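Side-chain contact in glycoside transferase (Listeria monocytogenes, PDB 6R2M), which is a glycoside hydrolase, PssZ, that probably acts outside the cell on exopolysaccharide: residues Lys67-Gln70 with Glu71-His75. Numbering follows the deposited sequence.
Sequences KTFQ and EQVSH
The ring of Phe69 receives a methyl group from Val73 one helical turn further on: CG2 of Val73 lies obliquely against the CD1-CE1 part of the ring, 3.5 Å from Phe69 CE1. Beyond this pair, Tyr122 meets the Phe69 ring edge-to-face, while Leu110 of helix 100-116 touches both residues. The second flat group, the carboxylate of Glu71, is approached from two directions. Lys67 NZ forms a salt bridge with Glu71 OE2 at 3.0 Å, using the syn side but standing 26° out of the carboxylate plane. The lysine chain runs extended until a bend at its last torsion (chi4 -66°) turns the ammonium group toward the glutamate. A water donates to Glu71 OE1 at 2.7 Å and also to Thr68 OG1, itself hydrogen-bonded to Asp65, while its link from Lys67 NZ is weak. Both carboxylate oxygens are therefore engaged, which should limit rotation of the group. The nearby ammonium would be expected to favour the ionised glutamate.

The Gln70 amide is held at its two ends. A bend at chi2 (57°) folds the chain after CG; Gln70 OE1 is hydrogen-bonded to the hydroxyl of Tyr122, and Gln70 NE2 donates to a second water at 3.0 Å. That water also bonds to Ser74 OG, bridging the amide and the serine. Beneath these side chains the main chain keeps its i to i+4 bonds, among them Ser74 N to Gln70 O at 2.9 Å.

Side chains paired four residues apart, polar on one side and apolar on the other, are characteristic of an amphipathic alpha-helix: helix 66-79 carries an i to i+4 lysine-glutamate salt bridge and water bridges along its polar side, and packs Phe69 and Val73 against neighbouring helices, consistent with the (alpha/alpha)6 barrel architecture of related glycoside hydrolases.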
loop_
_atom_site.group_PDB
_atom_site.type_symbol
_atom_site.label_atom_id
_atom_site.label_comp_id
_atom_site.label_asym_id
_atom_site.label_seq_id
_atom_site.Cartn_x
_atom_site.Cartn_y
_atom_site.Cartn_z
ATOM N N LYS A 67 -0.407 19.930 9.943
ATOM C CA LYS A 67 -0.249 20.969 8.932
ATOM C C LYS A 67 0.145 20.382 7.583
ATOM O O LYS A 67 -0.464 20.702 6.550
ATOM C CB LYS A 67 0.785 21.996 9.381
ATOM C CG LYS A 67 1.200 22.966 8.301
ATOM C CD LYS A 67 2.154 24.006 8.872
ATOM C CE LYS A 67 2.720 24.902 7.782
ATOM N NZ LYS A 67 3.586 24.133 6.842
ATOM N N THR A 68 1.159 19.513 7.564
ATOM C CA THR A 68 1.541 18.910 6.290
ATOM C C THR A 68 0.457 17.956 5.787
ATOM O O THR A 68 0.227 17.874 4.580
ATOM C CB THR A 68 2.904 18.210 6.408
ATOM O OG1 THR A 68 3.838 19.099 7.042
ATOM C CG2 THR A 68 3.462 17.840 5.006
ATOM N N PHE A 69 -0.251 17.276 6.691
ATOM C CA PHE A 69 -1.349 16.411 6.272
ATOM C C PHE A 69 -2.414 17.209 5.518
ATOM O O PHE A 69 -2.884 16.786 4.456
ATOM C CB PHE A 69 -1.960 15.692 7.487
ATOM C CG PHE A 69 -2.984 14.662 7.109
ATOM C CD1 PHE A 69 -4.310 15.025 6.957
ATOM C CD2 PHE A 69 -2.613 13.344 6.840
ATOM C CE1 PHE A 69 -5.263 14.092 6.578
ATOM C CE2 PHE A 69 -3.562 12.401 6.445
ATOM C CZ PHE A 69 -4.891 12.776 6.313
ATOM N N GLN A 70 -2.830 18.352 6.068
ATOM C CA GLN A 70 -3.849 19.158 5.395
ATOM C C GLN A 70 -3.337 19.706 4.068
ATOM O O GLN A 70 -4.110 19.812 3.107
ATOM C CB GLN A 70 -4.319 20.288 6.319
ATOM C CG GLN A 70 -5.280 21.299 5.670
ATOM C CD GLN A 70 -6.533 20.662 5.103
ATOM O OE1 GLN A 70 -7.104 19.763 5.697
ATOM N NE2 GLN A 70 -6.965 21.137 3.938
ATOM N N GLU A 71 -2.043 20.034 3.983
ATOM C CA GLU A 71 -1.497 20.478 2.702
ATOM C C GLU A 71 -1.646 19.387 1.657
ATOM O O GLU A 71 -1.989 19.669 0.500
ATOM C CB GLU A 71 -0.027 20.877 2.849
ATOM C CG GLU A 71 0.134 22.247 3.483
ATOM C CD GLU A 71 1.524 22.484 3.999
ATOM O OE1 GLU A 71 2.367 21.575 3.875
ATOM O OE2 GLU A 71 1.765 23.584 4.545
ATOM N N GLN A 72 -1.438 18.130 2.062
ATOM C CA GLN A 72 -1.631 17.010 1.153
ATOM C C GLN A 72 -3.100 16.823 0.798
ATOM O O GLN A 72 -3.414 16.531 -0.357
ATOM C CB GLN A 72 -1.058 15.731 1.764
ATOM C CG GLN A 72 0.461 15.823 1.935
ATOM C CD GLN A 72 1.151 16.202 0.633
ATOM O OE1 GLN A 72 1.020 15.509 -0.370
ATOM N NE2 GLN A 72 1.903 17.301 0.651
ATOM N N VAL A 73 -4.010 16.977 1.769
ATOM C CA VAL A 73 -5.438 16.852 1.454
ATOM C C VAL A 73 -5.831 17.884 0.403
ATOM O O VAL A 73 -6.623 17.594 -0.503
ATOM C CB VAL A 73 -6.310 16.982 2.722
ATOM C CG1 VAL A 73 -7.799 16.999 2.367
ATOM C CG2 VAL A 73 -6.036 15.846 3.669
ATOM N N SER A 74 -5.268 19.092 0.493
ATOM C CA SER A 74 -5.557 20.129 -0.496
ATOM C C SER A 74 -5.060 19.733 -1.877
ATOM O O SER A 74 -5.773 19.920 -2.870
ATOM C CB SER A 74 -4.940 21.458 -0.066
ATOM O OG SER A 74 -5.698 22.032 0.984
ATOM N N HIS A 75 -3.840 19.193 -1.964
ATOM C CA HIS A 75 -3.345 18.724 -3.259
ATOM C C HIS A 75 -4.191 17.577 -3.779
ATOM O O HIS A 75 -4.437 17.464 -4.987
ATOM C CB HIS A 75 -1.882 18.275 -3.157
ATOM C CG HIS A 75 -0.910 19.396 -2.974
ATOM N ND1 HIS A 75 -0.859 20.487 -3.811
ATOM C CD2 HIS A 75 0.058 19.589 -2.045
ATOM C CE1 HIS A 75 0.091 21.311 -3.400
ATOM N NE2 HIS A 75 0.662 20.789 -2.329
HETATM O O HOH W 1 4.397 21.381 5.626
HETATM O O HOH W 2 -5.680 23.633 2.921
#